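Local coordinates for CDA peptide synthetase I (Streptomyces coelicolor, PDB 5DU9), which belongs to the nonribosomal peptide synthetases and is represented here by a condensation domain, a two-lobed relative of the chloramphenicol acetyltransferase fold, at residues L21-D26 with G155-V160; H31-S36 with D123-T128; R66-T69 with P75-A78; S310-L315 with G361-V366. The protein carries 1 engineered substitution. One frame throughout, in Å; residues are numbered along the deposited sequence.

Contacts 1, 2 and 3 belong to the N-terminal half of the condensation domain and contact 4 to the C-terminal half. Contacts 1 and 2 are close neighbours, their centres about 11 Å apart, and they meet on one sheet, where strands 149-157 and 33-40 run side by side. Contact 3, the hairpin 66-69 with 75-78, lies about 13 Å from contact 1 between centres and touches it where Phe67 packs on Ile159 and Val160. Contact 4 is about 18 Å from contact 1 between centres, yet (2S)-2-amino-N-butyl-propanamide sits between them: it is hydrogen-bonded to His158 of contact 1 and touches Arg312 of contact 4.

Contact 1. Residues L21-D26 with G155-V160; sequences LAQQLD and GVHHIV. With UM2 ((2S)-2-amino-N-butyl-propanamide), chain E.
His157 NE2 donates a hydrogen bond to Gln23 OE1 at 2.8 Å, and this one bond carries the contact between residues 21-26 and 155-160; earlier on helix 14-24, Val19 packs on His157 and Ile159. The bond is somewhat bent, 145° at the hydrogen, the oxygen slightly out of the ring plane. The two side chains come from opposite directions, the amide reaching the NE2 edge of the imidazole with its own plane turned 65° from that of the ring. Gln23 bends at its second torsion (chi2 64°), which swings the amide out of line with the first part of the chain. Gln23 NE2 is held more loosely, by weak bonds to Asp26 O, at 3.0 Å, and to the carbonyl of Gly29. At the other ring nitrogen, Ile159 N gives a nearly straight bond to His157 ND1 at 3.1 Å, lying in the ring plane. With one nitrogen donating and the other accepting, the ring is fixed in rotation, and the backbone turn that follows the strand is tied to it.

That turn sends the next side chain, His158, in a different direction, to the ligand. Its NE2 accepts a hydrogen bond from NCQ of (2S)-2-amino-N-butyl-propanamide at 2.8 Å, the amine standing at the ring edge and in its plane. His158 CD2 comes within 3.4 Å of the ligand OCN, while ND1 has a weak bond to the carbonyl of Ile161. His157 and His158 open the HHxxxDG sequence that is the signature of condensation domains, with the second histidine facing the pocket and the first one turned back into the protein framework.

Contact 2. Residues H31-S36 with D123-T128; sequences HYRTGS and DRDRAT
Arg33 drives its side chain against the last turn of helix 114-126 and has by far the most surface buried here. CG stands beside the backbone N and the chain then bends twice (chi2 -70°, chi3 -47°), so the whole arginine curls over the backbone of 125-128 instead of reaching past it. Arg33 CB rests 3.1 Å from Arg126 O. Arg33 NH1 donates to Thr128 O at 2.6 Å, the oxygen lying near the guanidinium edge, while Asp125 O and Arg126 CA lie over one face. Arg33 NH2 forms a salt bridge with Asp125 OD2 at 2.8 Å; the carboxylate stands almost perpendicular to the guanidinium, 86° between planes. A water accepts from Arg33 NH1 and donates to Asp125 OD1 at 2.7 Å. Here the C-terminal end of a helix is pinned onto strand 33-40, within the mixed sheet of the N-terminal lobe. The sheet supplies further partners: Tyr153 and Ser139 bond the Asp125 carboxylate, and the carbonyl of Val156 takes Arg33 NE. Arg126 contributes its aliphatic part, CG and CD each 4.1 Å from Arg33 O, and sends NH1 to the carbonyl of Pro241. Thr128 approaches with CB, 3.9 Å from Arg33 NH1.

Contact 3. Residues R66-T69 with P75-A78; sequences RFLT and PYRA
Leu68 and Tyr76 face each other across a two-stranded antiparallel hairpin, the leucine lying over the flat of the phenol ring. Leu68 CB makes a CH-pi contact with the Tyr76 ring, 4.1 Å from its centroid and 27° off the normal, and CD1 continues along the ring to reach Tyr76 OH at 3.5 Å. The tyrosine can lie this way because its CG sits between the backbone N and the carbonyl carbon (chi1 65°), folding the ring back over the partner strand. Ala78 CB and the CG of Arg66 complete this face, 4.0 Å apart, with Ala78 CB also touching Leu68 CD1.

The opposite face carries a second CH-pi pair. Arg77 runs its aliphatic chain over the Phe67 ring, with CG 4.3 Å from the centroid, then bends at chi3 so that the guanidinium leaves the ring and goes to Glu61 and Ser65. Phe67 packs on Ile159 and Val160. Between the faces the backbones are joined by hydrogen bonds in both directions at Arg66 with Ala78 and at Leu68 with Tyr76; Tyr76 N reaches Leu68 O at 2.8 Å. CA-H...O contacts accompany these bonds, such as Pro75 CA to Leu68 O at 3.2 Å. A water donates to Thr69 O and lies 2.5 Å from Tyr76 OH.

Arg66, Leu68, Tyr76 and Ala78 pair their backbones across the hairpin, Phe67 and Arg77 bonding outward to Leu132 and His10. Side chains meet through carbon and ring faces, while the charged ends of Arg66, on the carbonyl of Asp133, and Arg77 find partners outside the two segments.

Contact 4. Residues S310-L315 with G361-V366; sequences SNRLPL and GPTVNV
A single hydrogen bond makes up the polar part of this contact: Arg312 NH1 donates to Thr363 OG1 at 2.9 Å, with an N-H...O angle of 141°. The hydroxyl sits near the edge of the guanidinium but 25° out of its plane, and the two side chains cross at about a right angle. Arg312 runs extended away from its strand and then turns at chi3 (50°), which brings NH1 round to the threonine. On Thr363 the hydroxyl stands beside the backbone N and reaches the arginine, while CG2 stands anti to the backbone N and still touches Arg312 CD.

Van der Waals contact adds a little. Arg312 CD lies 3.4 Å from Thr363 OG1 and 4.1 Å from Thr363 CG2, so the hydroxyl is met by the bend of the arginine and its tip.

Backbone pairing plays no part between these two segments, whose nearest CA atoms, those of Arg312 and Thr363, are 8.2 Å apart. Each is stitched instead to other strands: 311-318 pairs with 287-294, and Thr363 bonds to Leu393. Ser291 touches Arg312 and is bonded to Gly361 and Pro362.

Arg312 also belongs to the pocket of (2S)-2-amino-N-butyl-propanamide, its side chain about 4 Å from the ligand at the nearest atoms. With Met308 and Glu348 it brings the C-terminal half to a site that Cys18 and His158 line from the N-terminal half, the interface pocket characteristic of the two-lobed condensation-domain fold.

Contact 1. Residues L21-D26 with G155-V160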
loop_
_atom_site.group_PDB
_atom_site.type_symbol
_atom_site.label_atom_id
_atom_site.label_comp_id
_atom_site.label_asym_id
_atom_site.label_seq_id
_atom_site.Cartn_x
_atom_site.Cartn_y
_atom_site.Cartn_z
ATOM N N LEU A 21 18.210 2.626 -1.038
ATOM C CA LEU A 21 19.193 1.552 -1.175
ATOM C C LEU A 21 18.753 0.521 -2.203
ATOM O O LEU A 21 19.568 0.016 -2.970
ATOM C CB LEU A 21 19.438 0.853 0.163
ATOM C CG LEU A 21 20.253 1.604 1.219
ATOM C CD1 LEU A 21 20.387 0.752 2.473
ATOM C CD2 LEU A 21 21.630 1.988 0.696
ATOM N N ALA A 22 17.464 0.202 -2.206
ATOM C CA ALA A 22 16.940 -0.795 -3.130
ATOM C C ALA A 22 17.005 -0.285 -4.568
ATOM O O ALA A 22 17.265 -1.050 -5.498
ATOM C CB ALA A 22 15.516 -1.159 -2.760
ATOM N N GLN A 23 16.769 1.009 -4.745
ATOM C CA GLN A 23 16.808 1.609 -6.071
ATOM C C GLN A 23 18.212 1.525 -6.651
ATOM O O GLN A 23 18.379 1.348 -7.855
ATOM C CB GLN A 23 16.348 3.068 -6.021
ATOM C CG GLN A 23 16.154 3.701 -7.389
ATOM C CD GLN A 23 15.044 3.040 -8.178
ATOM O OE1 GLN A 23 13.864 3.255 -7.907
ATOM N NE2 GLN A 23 15.417 2.219 -9.153
ATOM N N GLN A 24 19.216 1.647 -5.788
ATOM C CA GLN A 24 20.612 1.627 -6.215
ATOM C C GLN A 24 21.016 0.284 -6.820
ATOM O O GLN A 24 21.969 0.212 -7.599
ATOM C CB GLN A 24 21.532 1.953 -5.037
ATOM C CG GLN A 24 21.423 3.384 -4.525
ATOM C CD GLN A 24 22.538 4.282 -5.028
ATOM O OE1 GLN A 24 23.713 3.913 -4.998
ATOM N NE2 GLN A 24 22.174 5.473 -5.492
ATOM N N LEU A 25 20.304 -0.779 -6.455
ATOM C CA LEU A 25 20.587 -2.108 -6.997
ATOM C C LEU A 25 20.183 -2.205 -8.467
ATOM O O LEU A 25 20.630 -3.096 -9.189
ATOM C CB LEU A 25 19.858 -3.188 -6.190
ATOM C CG LEU A 25 20.207 -3.299 -4.705
ATOM C CD1 LEU A 25 19.332 -4.349 -4.035
ATOM C CD2 LEU A 25 21.674 -3.633 -4.513
ATOM N N ASP A 26 19.326 -1.284 -8.895
ATOM C CA ASP A 26 18.820 -1.255 -10.261
ATOM C C ASP A 26 18.507 0.198 -10.618
ATOM O O ASP A 26 17.342 0.581 -10.727
ATOM C CB ASP A 26 17.580 -2.144 -10.394
ATOM C CG ASP A 26 17.059 -2.220 -11.814
ATOM O OD1 ASP A 26 17.833 -1.943 -12.750
ATOM O OD2 ASP A 26 15.871 -2.563 -11.995
ATOM N N GLY A 155 0.325 8.185 -10.091
ATOM C CA GLY A 155 1.528 7.380 -10.173
ATOM C C GLY A 155 2.601 8.072 -9.367
ATOM O O GLY A 155 2.724 9.293 -9.417
ATOM N N VAL A 156 3.376 7.299 -8.616
ATOM C CA VAL A 156 4.418 7.875 -7.784
ATOM C C VAL A 156 5.648 6.996 -7.777
ATOM O O VAL A 156 5.605 5.836 -8.197
ATOM C CB VAL A 156 3.949 8.068 -6.321
ATOM C CG1 VAL A 156 2.740 8.994 -6.254
ATOM C CG2 VAL A 156 3.630 6.720 -5.664
ATOM N N HIS A 157 6.749 7.569 -7.313
ATOM C CA HIS A 157 7.868 6.771 -6.855
ATOM C C HIS A 157 7.597 6.455 -5.398
ATOM O O HIS A 157 7.211 7.338 -4.638
ATOM C CB HIS A 157 9.195 7.502 -7.010
ATOM C CG HIS A 157 10.378 6.595 -6.926
ATOM N ND1 HIS A 157 10.734 5.945 -5.763
ATOM C CD2 HIS A 157 11.272 6.208 -7.866
ATOM C CE1 HIS A 157 11.805 5.203 -5.989
ATOM N NE2 HIS A 157 12.148 5.342 -7.257
ATOM N N HIS A 158 7.775 5.198 -5.006
ATOM C CA HIS A 158 7.471 4.790 -3.642
ATOM C C HIS A 158 8.249 5.609 -2.602
ATOM O O HIS A 158 7.818 5.721 -1.453
ATOM C CB HIS A 158 7.754 3.291 -3.466
ATOM C CG HIS A 158 6.910 2.638 -2.417
ATOM N ND1 HIS A 158 6.298 3.345 -1.404
ATOM C CD2 HIS A 158 6.555 1.344 -2.237
ATOM C CE1 HIS A 158 5.614 2.513 -0.640
ATOM N NE2 HIS A 158 5.756 1.292 -1.122
ATOM N N ILE A 159 9.372 6.201 -2.998
ATOM C CA ILE A 159 10.186 6.937 -2.037
ATOM C C ILE A 159 9.502 8.214 -1.537
ATOM O O ILE A 159 9.888 8.731 -0.495
ATOM C CB ILE A 159 11.585 7.295 -2.619
ATOM C CG1 ILE A 159 12.579 7.549 -1.480
ATOM C CG2 ILE A 159 11.513 8.490 -3.569
ATOM C CD1 ILE A 159 14.036 7.594 -1.919
ATOM N N VAL A 160 8.491 8.720 -2.250
ATOM C CA VAL A 160 7.828 9.958 -1.820
ATOM C C VAL A 160 6.409 9.745 -1.272
ATOM O O VAL A 160 5.904 10.594 -0.536
ATOM C CB VAL A 160 7.753 11.015 -2.961
ATOM C CG1 VAL A 160 9.147 11.542 -3.293
ATOM C CG2 VAL A 160 7.074 10.464 -4.202
HETATM C CCH UM2 E . 11.898 -1.275 2.870
HETATM C CCI UM2 E . 10.930 -0.234 2.338
HETATM C CCJ UM2 E . 10.511 -0.499 0.889
HETATM C CCK UM2 E . 9.401 -1.543 0.767
HETATM N NCL UM2 E . 8.057 -1.014 0.963
HETATM C CCM UM2 E . 7.032 -1.384 0.191
HETATM O OCN UM2 E . 7.169 -1.779 -0.957
HETATM C CCO UM2 E . 5.663 -1.327 0.808
HETATM C CCP UM2 E . 5.372 -2.647 1.515
HETATM N NCQ UM2 E . 4.643 -1.129 -0.240
#

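Contact 2. Residues H31-S36 with D123-T128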
loop_
_atom_site.group_PDB
_atom_site.type_symbol
_atom_site.label_atom_id
_atom_site.label_comp_id
_atom_site.label_asym_id
_atom_site.label_seq_id
_atom_site.Cartn_x
_atom_site.Cartn_y
_atom_site.Cartn_z
ATOM N N HIS A 31 11.036 -0.441 -10.731
ATOM C CA HIS A 31 10.402 -1.429 -9.866
ATOM C C HIS A 31 9.783 -0.827 -8.614
ATOM O O HIS A 31 8.948 -1.472 -7.980
ATOM C CB HIS A 31 11.409 -2.510 -9.478
ATOM C CG HIS A 31 11.833 -3.364 -10.628
ATOM N ND1 HIS A 31 10.933 -4.054 -11.412
ATOM C CD2 HIS A 31 13.058 -3.632 -11.140
ATOM C CE1 HIS A 31 11.584 -4.716 -12.350
ATOM N NE2 HIS A 31 12.875 -4.475 -12.209
ATOM N N TYR A 32 10.178 0.392 -8.257
ATOM C CA TYR A 32 9.581 1.068 -7.106
ATOM C C TYR A 32 8.605 2.166 -7.541
ATOM O O TYR A 32 8.251 3.044 -6.752
ATOM C CB TYR A 32 10.686 1.611 -6.187
ATOM C CG TYR A 32 11.272 0.499 -5.344
ATOM C CD1 TYR A 32 12.301 -0.302 -5.829
ATOM C CD2 TYR A 32 10.764 0.215 -4.085
ATOM C CE1 TYR A 32 12.817 -1.339 -5.076
ATOM C CE2 TYR A 32 11.276 -0.820 -3.324
ATOM C CZ TYR A 32 12.301 -1.591 -3.820
ATOM O OH TYR A 32 12.805 -2.625 -3.062
ATOM N N ARG A 33 8.146 2.090 -8.790
ATOM C CA ARG A 33 6.978 2.859 -9.222
ATOM C C ARG A 33 5.720 2.190 -8.692
ATOM O O ARG A 33 5.492 1.001 -8.931
ATOM C CB ARG A 33 6.882 2.957 -10.747
ATOM C CG ARG A 33 7.973 3.763 -11.449
ATOM C CD ARG A 33 7.872 5.261 -11.192
ATOM N NE ARG A 33 6.518 5.799 -11.354
ATOM C CZ ARG A 33 6.056 6.425 -12.436
ATOM N NH1 ARG A 33 6.818 6.616 -13.509
ATOM N NH2 ARG A 33 4.810 6.879 -12.441
ATOM N N THR A 34 4.904 2.961 -7.982
ATOM C CA THR A 34 3.647 2.466 -7.436
ATOM C C THR A 34 2.518 3.372 -7.886
ATOM O O THR A 34 2.754 4.423 -8.482
ATOM C CB THR A 34 3.693 2.402 -5.903
ATOM O OG1 THR A 34 4.057 3.687 -5.387
ATOM C CG2 THR A 34 4.713 1.383 -5.449
ATOM N N GLY A 35 1.285 2.972 -7.614
ATOM C CA GLY A 35 0.171 3.795 -8.029
ATOM C C GLY A 35 -1.180 3.351 -7.530
ATOM O O GLY A 35 -1.365 2.235 -7.041
ATOM N N SER A 36 -2.135 4.263 -7.663
ATOM C CA SER A 36 -3.529 3.985 -7.370
ATOM C C SER A 36 -4.346 4.884 -8.272
ATOM O O SER A 36 -3.787 5.693 -9.011
ATOM C CB SER A 36 -3.861 4.243 -5.902
ATOM O OG SER A 36 -3.726 5.622 -5.598
ATOM N N ASP A 123 -0.356 1.217 -16.792
ATOM C CA ASP A 123 0.681 0.190 -16.756
ATOM C C ASP A 123 1.956 0.666 -17.448
ATOM O O ASP A 123 3.063 0.419 -16.974
ATOM C CB ASP A 123 0.188 -1.098 -17.416
ATOM C CG ASP A 123 -0.872 -1.808 -16.600
ATOM O OD1 ASP A 123 -0.958 -1.556 -15.381
ATOM O OD2 ASP A 123 -1.612 -2.629 -17.179
ATOM N N ARG A 124 1.796 1.351 -18.573
ATOM C CA ARG A 124 2.941 1.862 -19.310
ATOM C C ARG A 124 3.601 3.018 -18.555
ATOM O O ARG A 124 4.818 3.176 -18.587
ATOM C CB ARG A 124 2.514 2.293 -20.711
ATOM C CG ARG A 124 2.098 1.117 -21.582
ATOM C CD ARG A 124 1.436 1.559 -22.875
ATOM N NE ARG A 124 2.388 2.164 -23.801
ATOM C CZ ARG A 124 3.137 1.483 -24.665
ATOM N NH1 ARG A 124 3.060 0.159 -24.729
ATOM N NH2 ARG A 124 3.972 2.127 -25.468
ATOM N N ASP A 125 2.801 3.819 -17.862
ATOM C CA ASP A 125 3.359 4.895 -17.055
ATOM C C ASP A 125 4.164 4.320 -15.895
ATOM O O ASP A 125 5.273 4.775 -15.611
ATOM C CB ASP A 125 2.257 5.812 -16.522
ATOM C CG ASP A 125 2.813 6.984 -15.734
ATOM O OD1 ASP A 125 3.145 8.013 -16.359
ATOM O OD2 ASP A 125 2.939 6.865 -14.497
ATOM N N ARG A 126 3.597 3.312 -15.240
ATOM C CA ARG A 126 4.226 2.683 -14.083
ATOM C C ARG A 126 5.563 2.043 -14.452
ATOM O O ARG A 126 6.420 1.845 -13.593
ATOM C CB ARG A 126 3.271 1.641 -13.478
ATOM C CG ARG A 126 3.932 0.535 -12.662
ATOM C CD ARG A 126 2.904 -0.255 -11.848
ATOM N NE ARG A 126 2.177 -1.257 -12.637
ATOM C CZ ARG A 126 2.290 -2.579 -12.493
ATOM N NH1 ARG A 126 3.102 -3.110 -11.584
ATOM N NH2 ARG A 126 1.575 -3.386 -13.267
ATOM N N ALA A 127 5.737 1.745 -15.735
ATOM C CA ALA A 127 6.970 1.138 -16.232
ATOM C C ALA A 127 8.039 2.185 -16.554
ATOM O O ALA A 127 9.155 1.838 -16.946
ATOM C CB ALA A 127 6.674 0.297 -17.463
ATOM N N THR A 128 7.695 3.459 -16.390
ATOM C CA THR A 128 8.598 4.554 -16.730
ATOM C C THR A 128 9.459 4.948 -15.528
ATOM O O THR A 128 8.926 5.359 -14.497
ATOM C CB THR A 128 7.815 5.792 -17.217
ATOM O OG1 THR A 128 6.992 5.434 -18.334
ATOM C CG2 THR A 128 8.765 6.908 -17.631
HETATM O O HOH W 1 5.634 8.481 -15.459
#

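Contact 3. Residues R66-T69 with P75-A78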
loop_
_atom_site.group_PDB
_atom_site.type_symbol
_atom_site.label_atom_id
_atom_site.label_comp_id
_atom_site.label_asym_id
_atom_site.label_seq_id
_atom_site.Cartn_x
_atom_site.Cartn_y
_atom_site.Cartn_z
ATOM N N ARG A 66 13.242 16.150 -4.153
ATOM C CA ARG A 66 14.154 15.290 -4.888
ATOM C C ARG A 66 15.174 14.729 -3.912
ATOM O O ARG A 66 15.225 15.148 -2.753
ATOM C CB ARG A 66 14.843 16.053 -6.011
ATOM C CG ARG A 66 15.718 17.202 -5.551
ATOM C CD ARG A 66 16.184 17.974 -6.759
ATOM N NE ARG A 66 17.242 18.933 -6.465
ATOM C CZ ARG A 66 18.242 19.220 -7.293
ATOM N NH1 ARG A 66 18.340 18.612 -8.469
ATOM N NH2 ARG A 66 19.156 20.112 -6.944
ATOM N N PHE A 67 15.982 13.786 -4.382
ATOM C CA PHE A 67 16.949 13.114 -3.530
ATOM C C PHE A 67 18.335 13.158 -4.151
ATOM O O PHE A 67 18.528 12.794 -5.312
ATOM C CB PHE A 67 16.502 11.678 -3.271
ATOM C CG PHE A 67 15.183 11.597 -2.564
ATOM C CD1 PHE A 67 13.997 11.749 -3.267
ATOM C CD2 PHE A 67 15.127 11.417 -1.192
ATOM C CE1 PHE A 67 12.782 11.707 -2.618
ATOM C CE2 PHE A 67 13.914 11.371 -0.536
ATOM C CZ PHE A 67 12.740 11.513 -1.249
ATOM N N LEU A 68 19.289 13.628 -3.355
ATOM C CA LEU A 68 20.661 13.828 -3.797
ATOM C C LEU A 68 21.604 13.107 -2.845
ATOM O O LEU A 68 21.185 12.642 -1.789
ATOM C CB LEU A 68 20.987 15.321 -3.848
ATOM C CG LEU A 68 20.009 16.191 -4.642
ATOM C CD1 LEU A 68 20.232 17.662 -4.333
ATOM C CD2 LEU A 68 20.150 15.933 -6.133
ATOM N N THR A 69 22.874 13.013 -3.226
ATOM C CA THR A 69 23.897 12.417 -2.373
ATOM C C THR A 69 24.913 13.471 -1.962
ATOM O O THR A 69 25.236 14.366 -2.745
ATOM C CB THR A 69 24.629 11.263 -3.078
ATOM O OG1 THR A 69 25.117 11.711 -4.348
ATOM C CG2 THR A 69 23.695 10.080 -3.286
ATOM N N PRO A 75 22.555 9.729 1.117
ATOM C CA PRO A 75 21.408 10.439 0.538
ATOM C C PRO A 75 20.806 11.504 1.451
ATOM O O PRO A 75 20.863 11.376 2.675
ATOM C CB PRO A 75 20.394 9.319 0.302
ATOM C CG PRO A 75 20.702 8.327 1.361
ATOM C CD PRO A 75 22.196 8.357 1.522
ATOM N N TYR A 76 20.245 12.545 0.846
ATOM C CA TYR A 76 19.425 13.506 1.568
ATOM C C TYR A 76 18.298 13.979 0.659
ATOM O O TYR A 76 18.344 13.776 -0.555
ATOM C CB TYR A 76 20.257 14.691 2.075
ATOM C CG TYR A 76 20.874 15.581 1.012
ATOM C CD1 TYR A 76 20.167 16.650 0.473
ATOM C CD2 TYR A 76 22.178 15.377 0.579
ATOM C CE1 TYR A 76 20.735 17.478 -0.483
ATOM C CE2 TYR A 76 22.756 16.204 -0.376
ATOM C CZ TYR A 76 22.028 17.249 -0.904
ATOM O OH TYR A 76 22.599 18.073 -1.852
ATOM N N ARG A 77 17.280 14.588 1.258
ATOM C CA ARG A 77 16.134 15.087 0.515
ATOM C C ARG A 77 16.198 16.608 0.401
ATOM O O ARG A 77 16.491 17.298 1.376
ATOM C CB ARG A 77 14.831 14.653 1.194
ATOM C CG ARG A 77 13.572 15.114 0.479
ATOM C CD ARG A 77 12.322 14.608 1.181
ATOM N NE ARG A 77 12.209 15.130 2.541
ATOM C CZ ARG A 77 11.802 16.360 2.841
ATOM N NH1 ARG A 77 11.478 17.216 1.877
ATOM N NH2 ARG A 77 11.731 16.741 4.108
ATOM N N ALA A 78 15.928 17.113 -0.801
ATOM C CA ALA A 78 15.925 18.546 -1.070
ATOM C C ALA A 78 14.532 19.005 -1.492
ATOM O O ALA A 78 13.885 18.368 -2.320
ATOM C CB ALA A 78 16.943 18.884 -2.144
HETATM O O HOH W 2 24.600 17.274 -3.122
#

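Contact 4. Residues S310-L315 with G361-V366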
loop_
_atom_site.group_PDB
_atom_site.type_symbol
_atom_site.label_atom_id
_atom_site.label_comp_id
_atom_site.label_asym_id
_atom_site.label_seq_id
_atom_site.Cartn_x
_atom_site.Cartn_y
_atom_site.Cartn_z
ATOM N N SER A 310 6.116 3.745 5.778
ATOM C CA SER A 310 5.537 2.447 6.083
ATOM C C SER A 310 6.593 1.381 6.383
ATOM O O SER A 310 7.733 1.441 5.908
ATOM C CB SER A 310 4.645 1.984 4.932
ATOM O OG SER A 310 5.366 1.945 3.722
ATOM N N ASN A 311 6.177 0.411 7.188
ATOM C CA ASN A 311 7.021 -0.678 7.642
ATOM C C ASN A 311 6.326 -1.991 7.303
ATOM O O ASN A 311 5.109 -2.022 7.149
ATOM C CB ASN A 311 7.270 -0.548 9.148
ATOM C CG ASN A 311 8.376 -1.452 9.656
ATOM O OD1 ASN A 311 9.283 -1.843 8.920
ATOM N ND2 ASN A 311 8.314 -1.775 10.939
ATOM N N ARG A 312 7.098 -3.057 7.155
ATOM C CA ARG A 312 6.540 -4.382 6.906
ATOM C C ARG A 312 7.175 -5.374 7.859
ATOM O O ARG A 312 8.396 -5.475 7.923
ATOM C CB ARG A 312 6.770 -4.805 5.461
ATOM C CG ARG A 312 6.345 -6.234 5.167
ATOM C CD ARG A 312 6.157 -6.456 3.680
ATOM N NE ARG A 312 7.306 -5.990 2.913
ATOM C CZ ARG A 312 7.325 -5.868 1.591
ATOM N NH1 ARG A 312 6.251 -6.176 0.872
ATOM N NH2 ARG A 312 8.418 -5.430 0.982
ATOM N N LEU A 313 6.345 -6.104 8.600
ATOM C CA LEU A 313 6.849 -7.022 9.611
ATOM C C LEU A 313 6.267 -8.418 9.448
ATOM O O LEU A 313 5.142 -8.573 8.977
ATOM C CB LEU A 313 6.549 -6.486 11.007
ATOM C CG LEU A 313 7.439 -5.311 11.405
ATOM C CD1 LEU A 313 6.850 -4.576 12.594
ATOM C CD2 LEU A 313 8.856 -5.772 11.707
ATOM N N PRO A 314 7.047 -9.435 9.833
ATOM C CA PRO A 314 6.633 -10.828 9.659
ATOM C C PRO A 314 5.718 -11.302 10.775
ATOM O O PRO A 314 6.034 -11.132 11.952
ATOM C CB PRO A 314 7.957 -11.580 9.689
ATOM C CG PRO A 314 8.787 -10.787 10.639
ATOM C CD PRO A 314 8.395 -9.345 10.424
ATOM N N LEU A 315 4.591 -11.885 10.390
ATOM C CA LEU A 315 3.642 -12.450 11.331
ATOM C C LEU A 315 3.746 -13.963 11.263
ATOM O O LEU A 315 3.379 -14.580 10.261
ATOM C CB LEU A 315 2.225 -11.978 11.004
ATOM C CG LEU A 315 1.151 -12.214 12.064
ATOM C CD1 LEU A 315 1.361 -11.298 13.258
ATOM C CD2 LEU A 315 -0.220 -11.998 11.459
ATOM N N GLY A 361 6.490 -13.661 4.210
ATOM C CA GLY A 361 5.525 -14.477 3.505
ATOM C C GLY A 361 4.804 -13.553 2.553
ATOM O O GLY A 361 5.251 -12.422 2.342
ATOM N N PRO A 362 3.687 -14.013 1.980
ATOM C CA PRO A 362 2.905 -13.072 1.175
ATOM C C PRO A 362 2.554 -11.841 1.993
ATOM O O PRO A 362 2.230 -11.972 3.169
ATOM C CB PRO A 362 1.652 -13.870 0.803
ATOM C CG PRO A 362 1.591 -14.985 1.798
ATOM C CD PRO A 362 3.015 -15.315 2.116
ATOM N N THR A 363 2.645 -10.660 1.397
ATOM C CA THR A 363 2.222 -9.454 2.085
ATOM C C THR A 363 0.706 -9.382 2.054
ATOM O O THR A 363 0.106 -9.427 0.982
ATOM C CB THR A 363 2.818 -8.186 1.450
ATOM O OG1 THR A 363 4.249 -8.240 1.522
ATOM C CG2 THR A 363 2.327 -6.936 2.179
ATOM N N VAL A 364 0.094 -9.295 3.232
ATOM C CA VAL A 364 -1.353 -9.167 3.343
ATOM C C VAL A 364 -1.676 -7.742 3.764
ATOM O O VAL A 364 -1.496 -7.365 4.921
ATOM C CB VAL A 364 -1.943 -10.167 4.349
ATOM C CG1 VAL A 364 -3.468 -10.040 4.400
ATOM C CG2 VAL A 364 -1.537 -11.581 3.973
ATOM N N ASN A 365 -2.155 -6.965 2.797
ATOM C CA ASN A 365 -2.393 -5.542 2.959
ATOM C C ASN A 365 -3.881 -5.238 2.864
ATOM O O ASN A 365 -4.408 -5.016 1.771
ATOM C CB ASN A 365 -1.612 -4.769 1.889
ATOM C CG ASN A 365 -1.766 -3.269 2.009
ATOM O OD1 ASN A 365 -2.332 -2.761 2.973
ATOM N ND2 ASN A 365 -1.245 -2.548 1.022
ATOM N N VAL A 366 -4.554 -5.257 4.011
ATOM C CA VAL A 366 -5.955 -4.880 4.089
ATOM C C VAL A 366 -5.963 -3.381 4.314
ATOM O O VAL A 366 -5.705 -2.910 5.422
ATOM C CB VAL A 366 -6.693 -5.615 5.217
ATOM C CG1 VAL A 366 -8.179 -5.255 5.199
ATOM C CG2 VAL A 366 -6.512 -7.118 5.084
#